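Local coordinates for fucolectin-related protein (Streptococcus pneumoniae, PDB 2WMF), which probably hydrolyses blood-group antigen carbohydrates of the host, as the catalytic module of a family 98 glycoside hydrolase linked to fucose utilization, at residues Phe186-Met191 against Glu343-Ser348; Ser347-Phe352 against Leu396-Glu401; Ser224-Phe229 against Asp236-Ser241; Glu150-Tyr155 against Asn213-Asp218. All blocks are in the same frame, centred on the assembly; numbering follows the deposited sequence.

Contact 1. Residues Phe186-Met191 against Glu343-Ser348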
loop_
_atom_site.group_PDB
_atom_site.type_symbol
_atom_site.label_atom_id
_atom_site.label_comp_id
_atom_site.label_asym_id
_atom_site.label_seq_id
_atom_site.Cartn_x
_atom_site.Cartn_y
_atom_site.Cartn_z
ATOM N N PHE A 186 14.436 -12.835 0.903
ATOM C CA PHE A 186 14.708 -12.006 2.059
ATOM C C PHE A 186 13.750 -12.388 3.201
ATOM O O PHE A 186 14.153 -12.688 4.322
ATOM C CB PHE A 186 14.604 -10.501 1.717
ATOM C CG PHE A 186 14.885 -9.625 2.897
ATOM C CD1 PHE A 186 16.169 -9.220 3.191
ATOM C CD2 PHE A 186 13.861 -9.285 3.771
ATOM C CE1 PHE A 186 16.471 -8.477 4.317
ATOM C CE2 PHE A 186 14.143 -8.521 4.935
ATOM C CZ PHE A 186 15.469 -8.139 5.215
ATOM N N TRP A 187 12.459 -12.336 2.917
ATOM C CA TRP A 187 11.484 -12.674 3.939
ATOM C C TRP A 187 11.599 -14.145 4.353
ATOM O O TRP A 187 11.362 -14.487 5.549
ATOM C CB TRP A 187 10.050 -12.303 3.493
ATOM C CG TRP A 187 9.757 -10.857 3.627
ATOM C CD1 TRP A 187 9.413 -9.997 2.636
ATOM C CD2 TRP A 187 9.713 -10.086 4.844
ATOM N NE1 TRP A 187 9.194 -8.739 3.140
ATOM C CE2 TRP A 187 9.388 -8.761 4.492
ATOM C CE3 TRP A 187 9.947 -10.382 6.192
ATOM C CZ2 TRP A 187 9.258 -7.727 5.446
ATOM C CZ3 TRP A 187 9.874 -9.354 7.130
ATOM C CH2 TRP A 187 9.512 -8.046 6.758
ATOM N N GLU A 188 11.930 -15.023 3.418
ATOM C CA GLU A 188 12.173 -16.430 3.774
ATOM C C GLU A 188 13.307 -16.499 4.826
ATOM O O GLU A 188 13.250 -17.232 5.832
ATOM C CB GLU A 188 12.514 -17.254 2.528
ATOM C CG GLU A 188 11.355 -17.557 1.657
ATOM C CD GLU A 188 11.708 -18.088 0.276
ATOM O OE1 GLU A 188 12.925 -18.357 -0.011
ATOM O OE2 GLU A 188 10.747 -18.287 -0.505
ATOM N N THR A 189 14.327 -15.686 4.614
ATOM C CA THR A 189 15.509 -15.705 5.460
ATOM C C THR A 189 15.210 -15.151 6.841
ATOM O O THR A 189 15.618 -15.734 7.873
ATOM C CB THR A 189 16.686 -14.943 4.755
ATOM O OG1 THR A 189 17.015 -15.631 3.546
ATOM C CG2 THR A 189 17.914 -14.933 5.617
ATOM N N ILE A 190 14.440 -14.073 6.881
ATOM C CA ILE A 190 14.094 -13.465 8.189
ATOM C C ILE A 190 13.369 -14.460 9.092
ATOM O O ILE A 190 13.728 -14.593 10.259
ATOM C CB ILE A 190 13.241 -12.158 8.022
ATOM C CG1 ILE A 190 14.075 -11.119 7.254
ATOM C CG2 ILE A 190 12.674 -11.644 9.348
ATOM C CD1 ILE A 190 15.425 -10.889 7.739
ATOM N N MET A 191 12.348 -15.123 8.575
ATOM C CA MET A 191 11.527 -16.011 9.407
ATOM C C MET A 191 12.166 -17.393 9.649
ATOM O O MET A 191 11.725 -18.147 10.514
ATOM C CB MET A 191 10.073 -16.070 8.910
ATOM C CG MET A 191 9.025 -16.476 9.948
ATOM S SD MET A 191 8.943 -15.362 11.367
ATOM C CE MET A 191 7.983 -13.961 10.708
ATOM N N GLU A 343 8.709 -27.969 0.756
ATOM C CA GLU A 343 9.391 -28.917 -0.164
ATOM C C GLU A 343 10.013 -28.147 -1.340
ATOM O O GLU A 343 9.929 -28.584 -2.503
ATOM C CB GLU A 343 8.432 -30.021 -0.661
ATOM C CG GLU A 343 7.786 -30.773 0.473
ATOM C CD GLU A 343 6.667 -31.733 0.102
ATOM O OE1 GLU A 343 6.371 -31.998 -1.088
ATOM O OE2 GLU A 343 6.043 -32.202 1.085
ATOM N N GLY A 344 10.593 -26.990 -1.023
ATOM C CA GLY A 344 11.149 -26.085 -2.011
ATOM C C GLY A 344 10.415 -24.769 -1.966
ATOM O O GLY A 344 9.207 -24.764 -1.809
ATOM N N ARG A 345 11.127 -23.661 -2.147
ATOM C CA ARG A 345 10.622 -22.338 -1.785
ATOM C C ARG A 345 10.174 -21.542 -3.002
ATOM O O ARG A 345 10.666 -21.735 -4.124
ATOM C CB ARG A 345 11.660 -21.546 -0.990
ATOM C CG ARG A 345 12.072 -22.251 0.292
ATOM C CD ARG A 345 13.476 -21.951 0.773
ATOM N NE ARG A 345 13.774 -22.875 1.859
ATOM C CZ ARG A 345 14.130 -24.155 1.712
ATOM N NH1 ARG A 345 14.331 -24.670 0.498
ATOM N NH2 ARG A 345 14.252 -24.934 2.776
ATOM N N ILE A 346 9.218 -20.655 -2.772
ATOM C CA ILE A 346 8.686 -19.809 -3.849
ATOM C C ILE A 346 9.809 -18.943 -4.487
ATOM O O ILE A 346 9.740 -18.596 -5.680
ATOM C CB ILE A 346 7.485 -18.945 -3.354
ATOM C CG1 ILE A 346 6.721 -18.383 -4.559
ATOM C CG2 ILE A 346 7.922 -17.812 -2.376
ATOM C CD1 ILE A 346 6.018 -19.429 -5.361
ATOM N N SER A 347 10.863 -18.642 -3.719
ATOM C CA SER A 347 12.050 -17.909 -4.284
ATOM C C SER A 347 12.738 -18.661 -5.413
ATOM O O SER A 347 13.515 -18.068 -6.174
ATOM C CB SER A 347 13.087 -17.619 -3.187
ATOM O OG SER A 347 13.420 -18.791 -2.496
ATOM N N SER A 348 12.502 -19.969 -5.494
ATOM C CA SER A 348 13.050 -20.784 -6.587
ATOM C C SER A 348 12.054 -21.056 -7.728
ATOM O O SER A 348 12.366 -21.856 -8.624
ATOM C CB SER A 348 13.578 -22.099 -6.044
ATOM O OG SER A 348 12.476 -22.918 -5.725
#
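Glu188 OE2 is gripped by two N-H groups: the backbone N of Ser347, 3.2 Å away with an N-H...O angle of 149°, and ND2 of Asn341, at the start of the same loop. Ser347 N meets OE2 on its syn side and somewhat out of the carboxylate plane. The partner oxygen takes the shorter bond. Ser347 OG donates over 2.6 Å to Glu188 OE1, which receives it on its syn lone pair, so one serine occupies both oxygens through its backbone and its hydroxyl. Bonds to both oxygens should limit the rotation of the carboxylate, and they satisfy a group that is buried. With CG anti to the carbonyl carbon (chi1 -75°) and the chain extended beyond it, Glu188 reaches straight out from its helix to the loop.

Apolar atoms frame the acid. Ile346 CG2 and Arg345 CB each lie 3.4 Å from Glu188 OE2, while Arg345 CD passes 3.7 Å from Glu188 OE1. The guanidinium itself does not pair with this carboxylate: Arg345 NE stays 5.0 Å from Glu188 OE1 and makes its salt bridge with Glu379. Its positive charge may still favour the ionised acid.

Asn341 has a double role, since its OD1 also receives Ile346 N. In this way a helix carboxylate and an asparagine amide take up the first N-H groups of the short 3-10 turn 346-348. The bond pattern joins helix 184-192 of the eight-stranded parallel beta/alpha barrel to the region following the barrel.

Contact 2. Residues Ser347-Phe352 against Leu396-Glu401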
loop_
_atom_site.group_PDB
_atom_site.type_symbol
_atom_site.label_atom_id
_atom_site.label_comp_id
_atom_site.label_asym_id
_atom_site.label_seq_id
_atom_site.Cartn_x
_atom_site.Cartn_y
_atom_site.Cartn_z
ATOM N N SER A 347 10.863 -18.642 -3.719
ATOM C CA SER A 347 12.050 -17.909 -4.284
ATOM C C SER A 347 12.738 -18.661 -5.413
ATOM O O SER A 347 13.515 -18.068 -6.174
ATOM C CB SER A 347 13.087 -17.619 -3.187
ATOM O OG SER A 347 13.420 -18.791 -2.496
ATOM N N SER A 348 12.502 -19.969 -5.494
ATOM C CA SER A 348 13.050 -20.784 -6.587
ATOM C C SER A 348 12.054 -21.056 -7.728
ATOM O O SER A 348 12.366 -21.856 -8.624
ATOM C CB SER A 348 13.578 -22.099 -6.044
ATOM O OG SER A 348 12.476 -22.918 -5.725
ATOM N N LEU A 349 10.866 -20.462 -7.681
ATOM C CA LEU A 349 9.858 -20.588 -8.755
ATOM C C LEU A 349 9.556 -19.222 -9.396
ATOM O O LEU A 349 8.493 -18.613 -9.214
ATOM C CB LEU A 349 8.572 -21.180 -8.182
ATOM C CG LEU A 349 8.604 -22.646 -7.804
ATOM C CD1 LEU A 349 7.235 -23.001 -7.237
ATOM C CD2 LEU A 349 8.968 -23.537 -9.020
ATOM N N ASN A 350 10.511 -18.696 -10.132
ATOM C CA ASN A 350 10.347 -17.331 -10.652
ATOM C C ASN A 350 9.373 -17.090 -11.849
ATOM O O ASN A 350 8.924 -15.927 -12.023
ATOM C CB ASN A 350 11.724 -16.868 -11.203
ATOM C CG ASN A 350 12.805 -16.662 -10.108
ATOM O OD1 ASN A 350 12.595 -16.958 -8.928
ATOM N ND2 ASN A 350 13.987 -16.144 -10.527
ATOM N N GLY A 351 8.816 -18.096 -12.516
ATOM C CA GLY A 351 7.434 -17.933 -13.054
ATOM C C GLY A 351 6.107 -18.288 -12.457
ATOM O O GLY A 351 5.118 -18.427 -13.208
ATOM N N PHE A 352 6.044 -18.415 -11.140
ATOM C CA PHE A 352 4.842 -18.949 -10.538
ATOM C C PHE A 352 3.594 -18.140 -10.904
ATOM O O PHE A 352 2.541 -18.722 -11.115
ATOM C CB PHE A 352 4.978 -19.047 -9.009
ATOM C CG PHE A 352 3.785 -19.694 -8.341
ATOM C CD1 PHE A 352 3.604 -21.096 -8.362
ATOM C CD2 PHE A 352 2.836 -18.921 -7.716
ATOM C CE1 PHE A 352 2.499 -21.667 -7.744
ATOM C CE2 PHE A 352 1.739 -19.481 -7.118
ATOM C CZ PHE A 352 1.562 -20.856 -7.108
ATOM N N LEU A 396 -0.388 -26.830 -1.890
ATOM C CA LEU A 396 0.557 -27.023 -3.021
ATOM C C LEU A 396 1.970 -26.893 -2.489
ATOM O O LEU A 396 2.218 -26.096 -1.599
ATOM C CB LEU A 396 0.327 -25.991 -4.137
ATOM C CG LEU A 396 -0.948 -26.197 -4.955
ATOM C CD1 LEU A 396 -1.212 -24.998 -5.854
ATOM C CD2 LEU A 396 -0.867 -27.505 -5.752
ATOM N N THR A 397 2.878 -27.696 -3.014
ATOM C CA THR A 397 4.300 -27.539 -2.741
ATOM C C THR A 397 5.030 -27.579 -4.092
ATOM O O THR A 397 4.412 -27.805 -5.146
ATOM C CB THR A 397 4.843 -28.668 -1.843
ATOM O OG1 THR A 397 4.924 -29.892 -2.588
ATOM C CG2 THR A 397 4.009 -28.860 -0.564
ATOM N N LYS A 398 6.331 -27.313 -4.078
ATOM C CA LYS A 398 7.081 -27.256 -5.304
ATOM C C LYS A 398 7.076 -28.609 -6.002
ATOM O O LYS A 398 7.182 -28.644 -7.212
ATOM C CB LYS A 398 8.515 -26.839 -5.047
ATOM C CG LYS A 398 9.332 -26.578 -6.364
ATOM C CD LYS A 398 10.678 -25.947 -6.089
ATOM C CE LYS A 398 11.542 -26.018 -7.334
ATOM N NZ LYS A 398 12.767 -25.322 -7.098
ATOM N N ASN A 399 6.885 -29.678 -5.243
ATOM C CA ASN A 399 6.840 -31.057 -5.762
ATOM C C ASN A 399 5.430 -31.586 -6.067
ATOM O O ASN A 399 5.239 -32.760 -6.435
ATOM C CB ASN A 399 7.529 -31.961 -4.746
ATOM C CG ASN A 399 9.052 -31.738 -4.703
ATOM O OD1 ASN A 399 9.642 -31.120 -5.609
ATOM N ND2 ASN A 399 9.686 -32.230 -3.643
ATOM N N SER A 400 4.450 -30.710 -5.991
ATOM C CA SER A 400 3.087 -31.090 -6.344
ATOM C C SER A 400 2.963 -31.466 -7.819
ATOM O O SER A 400 3.276 -30.660 -8.693
ATOM C CB SER A 400 2.098 -29.965 -6.023
ATOM O OG SER A 400 1.892 -29.895 -4.623
ATOM N N GLU A 401 2.453 -32.669 -8.080
ATOM C CA GLU A 401 2.228 -33.126 -9.469
ATOM C C GLU A 401 1.379 -32.146 -10.262
ATOM O O GLU A 401 1.560 -31.980 -11.469
ATOM C CB GLU A 401 1.542 -34.499 -9.473
ATOM C CG GLU A 401 2.456 -35.621 -9.065
ATOM C CD GLU A 401 3.275 -36.159 -10.226
ATOM O OE1 GLU A 401 2.995 -37.296 -10.672
ATOM O OE2 GLU A 401 4.192 -35.440 -10.705
HETATM O O HOH W 1 14.294 -24.597 -9.110
#
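Lys398 meets Ser348 and Leu349 in two ways, by its charged end and by its aliphatic chain. The polar part is a hydrogen bond from Lys398 NZ to Ser348 OG, 2.8 Å long. Because Ser348 OG gives its own proton to Arg345 O, the hydroxyl receives from the ammonium on one hand and donates on the other, which orients it. A water accepts a second bond from Lys398 NZ at 2.6 Å. The same water O donates a weak bond of 3.4 Å to Ser348 O. The ammonium thus reaches Ser348 directly through its hydroxyl and, weakly, through the water to its carbonyl.

The apolar part is light. Leu349 CD2 touches the lysine methylenes where the two side chains cross at a slant, 4.0 Å from Lys398 CE and 4.1 Å from Lys398 CG. Lys398 can serve both neighbours because it is fully extended, with CG anti to the backbone N (chi1 -172°); the chain passes the leucine methyl before its end arrives at the serine. Leu349 also touches Phe339 of strand 337-340.

Backbone bonds shape the two sides. Phe352 N to Leu349 O, 3.1 Å, closes one type I turn, and Ser400 N to Thr397 O, 3.0 Å, closes another. The second is reinforced by Thr397 N, which points almost straight (174°) at Ser400 OG, 2.9 Å away. Strand 394-396 pairs through Leu396 with Val338 and Trp340, leading into the second turn. What results is a surface contact in which an extended lysine from one type I turn reaches the end of a 3-10 segment and the first residue of the type I turn after it.

Contact 3. Residues Ser224-Phe229 against Asp236-Ser241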
loop_
_atom_site.group_PDB
_atom_site.type_symbol
_atom_site.label_atom_id
_atom_site.label_comp_id
_atom_site.label_asym_id
_atom_site.label_seq_id
_atom_site.Cartn_x
_atom_site.Cartn_y
_atom_site.Cartn_z
ATOM N N SER A 224 2.381 -12.398 -1.160
ATOM C CA SER A 224 1.948 -13.751 -0.765
ATOM C C SER A 224 2.587 -14.162 0.566
ATOM O O SER A 224 1.935 -14.769 1.462
ATOM C CB SER A 224 2.274 -14.788 -1.846
ATOM O OG SER A 224 1.438 -14.620 -2.979
ATOM N N ILE A 225 3.883 -13.920 0.696
ATOM C CA ILE A 225 4.638 -14.341 1.874
ATOM C C ILE A 225 4.283 -13.480 3.084
ATOM O O ILE A 225 4.093 -13.983 4.195
ATOM C CB ILE A 225 6.178 -14.254 1.602
ATOM C CG1 ILE A 225 6.599 -15.311 0.607
ATOM C CG2 ILE A 225 6.987 -14.406 2.889
ATOM C CD1 ILE A 225 8.073 -15.127 0.122
ATOM N N VAL A 226 4.236 -12.171 2.881
ATOM C CA VAL A 226 3.974 -11.253 4.002
ATOM C C VAL A 226 2.535 -11.454 4.514
ATOM O O VAL A 226 2.314 -11.573 5.738
ATOM C CB VAL A 226 4.343 -9.805 3.686
ATOM C CG1 VAL A 226 3.854 -8.824 4.797
ATOM C CG2 VAL A 226 5.898 -9.675 3.408
ATOM N N SER A 227 1.561 -11.480 3.615
ATOM C CA SER A 227 0.196 -11.753 4.056
ATOM C C SER A 227 0.121 -13.201 4.618
ATOM O O SER A 227 -0.611 -13.485 5.594
ATOM C CB SER A 227 -0.829 -11.484 2.953
ATOM O OG SER A 227 -0.872 -12.471 1.961
ATOM N N GLY A 228 0.923 -14.109 4.099
ATOM C CA GLY A 228 1.003 -15.483 4.624
ATOM C C GLY A 228 1.474 -15.522 6.085
ATOM O O GLY A 228 0.972 -16.329 6.886
ATOM N N PHE A 229 2.408 -14.647 6.455
ATOM C CA PHE A 229 2.856 -14.532 7.882
ATOM C C PHE A 229 1.683 -14.161 8.803
ATOM O O PHE A 229 1.529 -14.706 9.893
ATOM C CB PHE A 229 3.942 -13.463 8.037
ATOM C CG PHE A 229 5.298 -13.798 7.413
ATOM C CD1 PHE A 229 5.804 -15.080 7.372
ATOM C CD2 PHE A 229 6.076 -12.763 6.935
ATOM C CE1 PHE A 229 7.069 -15.306 6.864
ATOM C CE2 PHE A 229 7.314 -12.982 6.427
ATOM C CZ PHE A 229 7.818 -14.234 6.363
ATOM N N ASP A 236 0.058 -9.765 13.868
ATOM C CA ASP A 236 -1.409 -9.555 13.902
ATOM C C ASP A 236 -1.928 -8.634 12.797
ATOM O O ASP A 236 -3.146 -8.501 12.593
ATOM C CB ASP A 236 -1.852 -9.051 15.276
ATOM C CG ASP A 236 -2.030 -10.166 16.298
ATOM O OD1 ASP A 236 -1.478 -11.257 16.078
ATOM O OD2 ASP A 236 -2.722 -9.910 17.330
ATOM N N ASN A 237 -0.996 -7.946 12.150
ATOM C CA ASN A 237 -1.308 -7.025 11.061
ATOM C C ASN A 237 -0.188 -7.092 10.048
ATOM O O ASN A 237 0.978 -7.347 10.399
ATOM C CB ASN A 237 -1.429 -5.581 11.591
ATOM C CG ASN A 237 -2.629 -5.410 12.492
ATOM O OD1 ASN A 237 -3.760 -5.282 12.006
ATOM N ND2 ASN A 237 -2.406 -5.435 13.838
ATOM N N TRP A 238 -0.551 -6.888 8.792
ATOM C CA TRP A 238 0.448 -6.662 7.745
ATOM C C TRP A 238 0.114 -5.398 6.954
ATOM O O TRP A 238 -1.020 -4.893 6.992
ATOM C CB TRP A 238 0.603 -7.871 6.801
ATOM C CG TRP A 238 -0.487 -8.109 5.781
ATOM C CD1 TRP A 238 -1.683 -8.730 5.980
ATOM C CD2 TRP A 238 -0.416 -7.829 4.374
ATOM N NE1 TRP A 238 -2.378 -8.831 4.788
ATOM C CE2 TRP A 238 -1.631 -8.241 3.796
ATOM C CE3 TRP A 238 0.548 -7.243 3.554
ATOM C CZ2 TRP A 238 -1.888 -8.127 2.425
ATOM C CZ3 TRP A 238 0.267 -7.105 2.211
ATOM C CH2 TRP A 238 -0.936 -7.555 1.654
ATOM N N GLY A 239 1.069 -4.957 6.143
ATOM C CA GLY A 239 0.789 -3.856 5.247
ATOM C C GLY A 239 1.910 -3.577 4.276
ATOM O O GLY A 239 2.588 -4.517 3.832
ATOM N N SER A 240 2.072 -2.293 3.947
ATOM C CA SER A 240 2.960 -1.860 2.867
ATOM C C SER A 240 3.559 -0.510 3.087
ATOM O O SER A 240 2.939 0.377 3.688
ATOM C CB SER A 240 2.137 -1.772 1.557
ATOM O OG SER A 240 0.930 -1.003 1.762
ATOM N N SER A 241 4.779 -0.345 2.546
ATOM C CA SER A 241 5.296 0.973 2.195
ATOM C C SER A 241 5.220 1.039 0.676
ATOM O O SER A 241 5.938 0.338 -0.024
ATOM C CB SER A 241 6.747 1.184 2.610
ATOM O OG SER A 241 7.254 2.376 2.037
#
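Residues 224-229 of helix 219-231 lie against residues 236-241, on strand 237-243, with the backbones nearest at Ser227 and Trp238, whose CA atoms are 6.3 Å apart, and no hydrogen bond passes between the two. The contact is carried by the Trp238 indole. Ser227 CB sits over one face, 3.8 Å from the centroid of the five-membered ring and 27° off its normal, a CH-pi contact displaced toward the rim. The displacement is toward the fusion bond and the benzo ring, for the closest ring atom, Trp238 CE2, is 3.4 Å from Ser227 CB. Ser227 CA backs this up at 4.0 Å from Trp238 CD1, so the helix backbone itself comes down on the indole.

These elements are the last two of the beta-alpha-beta unit made by strand 207-212, helix 219-231 and strand 237-243, part of the eight-stranded parallel barrel. Gly239 pairs through its backbone with Leu209 and Thr211, which places the two strands side by side beneath the helix.

Trp238 turns its CG between the backbone N and the carbonyl carbon (chi1 75°), and this stands the ring up against the helix. Val226 joins from one residue earlier: its CG1, anti to the backbone N, lies 3.9 Å from both Trp238 CE3 and Trp238 CB, approaching the ring obliquely. Polar atoms are satisfied elsewhere. Ser227 OG turns back to Asp223 O within its own helix, leaving CB to meet the indole, while Trp238 NE1 donates to Gly285 O, which should help fix the ring's rotation. Trp230, further along the helix, meets the same indole with the planes at about 50°.

Contact 4. Residues Glu150-Tyr155 against Asn213-Asp218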
loop_
_atom_site.group_PDB
_atom_site.type_symbol
_atom_site.label_atom_id
_atom_site.label_comp_id
_atom_site.label_asym_id
_atom_site.label_seq_id
_atom_site.Cartn_x
_atom_site.Cartn_y
_atom_site.Cartn_z
ATOM N N GLU A 150 13.953 -1.383 5.119
ATOM C CA GLU A 150 14.832 -1.536 3.935
ATOM C C GLU A 150 16.204 -2.154 4.218
ATOM O O GLU A 150 17.132 -1.461 4.590
ATOM C CB GLU A 150 15.064 -0.217 3.199
ATOM C CG GLU A 150 15.787 -0.399 1.876
ATOM C CD GLU A 150 16.053 0.959 1.209
ATOM O OE1 GLU A 150 15.099 1.769 1.006
ATOM O OE2 GLU A 150 17.247 1.239 0.941
ATOM N N ASN A 151 16.335 -3.440 3.900
ATOM C CA ASN A 151 17.579 -4.189 4.097
ATOM C C ASN A 151 17.875 -5.212 3.008
ATOM O O ASN A 151 18.854 -5.920 3.099
ATOM C CB ASN A 151 17.537 -4.928 5.449
ATOM C CG ASN A 151 17.321 -4.009 6.620
ATOM O OD1 ASN A 151 18.270 -3.453 7.149
ATOM N ND2 ASN A 151 16.049 -3.842 7.028
ATOM N N TYR A 152 17.006 -5.299 2.003
ATOM C CA TYR A 152 17.121 -6.373 0.979
ATOM C C TYR A 152 18.463 -6.309 0.207
ATOM O O TYR A 152 18.918 -7.331 -0.310
ATOM C CB TYR A 152 15.877 -6.389 0.030
ATOM C CG TYR A 152 15.485 -4.998 -0.419
ATOM C CD1 TYR A 152 16.217 -4.296 -1.398
ATOM C CD2 TYR A 152 14.410 -4.340 0.161
ATOM C CE1 TYR A 152 15.858 -2.985 -1.744
ATOM C CE2 TYR A 152 14.078 -3.076 -0.173
ATOM C CZ TYR A 152 14.792 -2.391 -1.142
ATOM O OH TYR A 152 14.411 -1.071 -1.415
ATOM N N TRP A 153 19.066 -5.132 0.129
ATOM C CA TRP A 153 20.323 -4.980 -0.592
ATOM C C TRP A 153 21.578 -5.070 0.269
ATOM O O TRP A 153 22.716 -4.943 -0.240
ATOM C CB TRP A 153 20.329 -3.674 -1.401
ATOM C CG TRP A 153 20.165 -2.425 -0.561
ATOM C CD1 TRP A 153 18.989 -1.892 -0.142
ATOM C CD2 TRP A 153 21.205 -1.563 -0.052
ATOM N NE1 TRP A 153 19.223 -0.770 0.628
ATOM C CE2 TRP A 153 20.577 -0.530 0.667
ATOM C CE3 TRP A 153 22.609 -1.554 -0.151
ATOM C CZ2 TRP A 153 21.289 0.500 1.281
ATOM C CZ3 TRP A 153 23.314 -0.501 0.465
ATOM C CH2 TRP A 153 22.665 0.486 1.188
ATOM N N ILE A 154 21.374 -5.300 1.562
ATOM C CA ILE A 154 22.459 -5.150 2.551
ATOM C C ILE A 154 22.191 -6.009 3.795
ATOM O O ILE A 154 22.303 -5.572 4.944
ATOM C CB ILE A 154 22.713 -3.637 2.827
ATOM C CG1 ILE A 154 23.956 -3.380 3.659
ATOM C CG2 ILE A 154 21.483 -2.935 3.434
ATOM C CD1 ILE A 154 24.594 -2.020 3.342
ATOM N N TYR A 155 21.781 -7.244 3.542
ATOM C CA TYR A 155 21.381 -8.152 4.617
ATOM C C TYR A 155 22.597 -8.551 5.471
ATOM O O TYR A 155 23.708 -8.769 4.958
ATOM C CB TYR A 155 20.725 -9.393 4.044
ATOM C CG TYR A 155 20.331 -10.386 5.111
ATOM C CD1 TYR A 155 19.252 -10.111 5.951
ATOM C CD2 TYR A 155 21.057 -11.575 5.346
ATOM C CE1 TYR A 155 18.892 -10.985 6.972
ATOM C CE2 TYR A 155 20.672 -12.474 6.378
ATOM C CZ TYR A 155 19.572 -12.155 7.170
ATOM O OH TYR A 155 19.127 -12.956 8.252
ATOM N N ASN A 213 8.079 -2.087 -2.042
ATOM C CA ASN A 213 8.286 -2.521 -3.437
ATOM C C ASN A 213 9.212 -1.674 -4.329
ATOM O O ASN A 213 9.235 -1.831 -5.560
ATOM C CB ASN A 213 6.946 -2.842 -4.091
ATOM C CG ASN A 213 6.040 -1.675 -4.231
ATOM O OD1 ASN A 213 6.402 -0.524 -3.931
ATOM N ND2 ASN A 213 4.801 -1.959 -4.697
ATOM N N THR A 214 10.040 -0.883 -3.682
ATOM C CA THR A 214 11.130 -0.128 -4.302
ATOM C C THR A 214 12.006 -0.906 -5.312
ATOM O O THR A 214 12.311 -0.341 -6.378
ATOM C CB THR A 214 12.076 0.412 -3.183
ATOM O OG1 THR A 214 11.303 0.909 -2.068
ATOM C CG2 THR A 214 13.014 1.520 -3.704
ATOM N N PRO A 215 12.483 -2.116 -4.941
ATOM C CA PRO A 215 13.489 -2.764 -5.794
ATOM C C PRO A 215 12.953 -3.464 -7.040
ATOM O O PRO A 215 13.707 -4.179 -7.720
ATOM C CB PRO A 215 14.156 -3.772 -4.853
ATOM C CG PRO A 215 12.998 -4.217 -3.960
ATOM C CD PRO A 215 12.223 -2.945 -3.732
ATOM N N ILE A 216 11.665 -3.246 -7.354
ATOM C CA ILE A 216 11.087 -3.666 -8.629
ATOM C C ILE A 216 11.371 -5.113 -8.958
ATOM O O ILE A 216 11.814 -5.471 -10.071
ATOM C CB ILE A 216 11.402 -2.680 -9.811
ATOM C CG1 ILE A 216 12.888 -2.482 -10.066
ATOM C CG2 ILE A 216 10.732 -1.344 -9.579
ATOM C CD1 ILE A 216 13.148 -1.817 -11.417
ATOM N N ARG A 217 11.086 -5.954 -7.973
ATOM C CA ARG A 217 11.217 -7.427 -8.090
ATOM C C ARG A 217 10.279 -8.046 -7.055
ATOM O O ARG A 217 9.990 -7.434 -6.001
ATOM C CB ARG A 217 12.618 -7.917 -7.727
ATOM C CG ARG A 217 13.774 -7.361 -8.436
ATOM C CD ARG A 217 15.025 -8.015 -7.804
ATOM N NE ARG A 217 14.967 -9.468 -7.964
ATOM C CZ ARG A 217 15.229 -10.123 -9.094
ATOM N NH1 ARG A 217 15.625 -9.464 -10.198
ATOM N NH2 ARG A 217 15.095 -11.442 -9.120
ATOM N N ASP A 218 9.798 -9.231 -7.363
ATOM C CA ASP A 218 9.111 -10.057 -6.397
ATOM C C ASP A 218 7.870 -9.430 -5.810
ATOM O O ASP A 218 7.508 -9.751 -4.671
ATOM C CB ASP A 218 10.051 -10.456 -5.237
ATOM C CG ASP A 218 11.105 -11.456 -5.643
ATOM O OD1 ASP A 218 11.115 -11.924 -6.810
ATOM O OD2 ASP A 218 11.951 -11.806 -4.782
#
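The Tyr152 ring turns one face to the pyrrolidine of Pro215. Pro215 CG lies 3.9 Å from the ring centroid and only 14° off the normal, a CH-pi contact over the face, shifted a little toward the rim. The other ring carbons of the proline spread across the hydroxyl half of the tyrosine: Pro215 CB is 3.6 Å from Tyr152 CE1, and Pro215 CD is 3.7 Å from Tyr152 CZ. Beyond the ring, Tyr152 OH comes to 3.3 Å from Thr214 CB, the two side chains crossing at about a right angle. This is packing without a hydrogen bond; Thr214 OG1 is engaged with Asp243 and Lys212 instead.

At chi1 44° the Tyr152 ring is folded back over its own backbone, which brings its face to the proline. On its own loop, Tyr152 CD1 lies in the plane of the Trp153 indole, at its edge. Trp153 NE1 in turn donates to Glu150 OE2 over 2.8 Å, an N-H...O angle of 147°, and Glu150 OE1 forms a salt bridge with Lys212.

The two loops follow strands 143-149 and 207-212 of the barrel, with strand 176-180 lying between those strands. The loop after that middle strand supplies Asp181 against Tyr152 and Glu183 against Pro215, then leads into helix 184-192, while residues 213-218 run on into helix 219-231.

How the contacts relate
Contacts 1 and 2 share Ser347 and Ser348 and have centres about 11 Å apart; Ile346 CD1 also packs 3.7 Å from Phe352 CG. Contact 1 touches contacts 3 and 4. Trp187 NE1 lies 3.4 Å from Val226 CG2 of contact 3, and Phe186 CE1 lies 3.6 Å from Tyr155 CD1 of contact 4, so helix 184-192 touches both, while Ile346 CG2 also meets Ile225 CD1 of contact 3 directly, at 3.7 Å. Contact 2 is the outlying one, about 20 Å from contact 3 and 22 Å from contact 4, centre to centre. Contact 4 belongs to loops at the carboxyl ends of barrel strands, where enzymes of this fold carry their active sites.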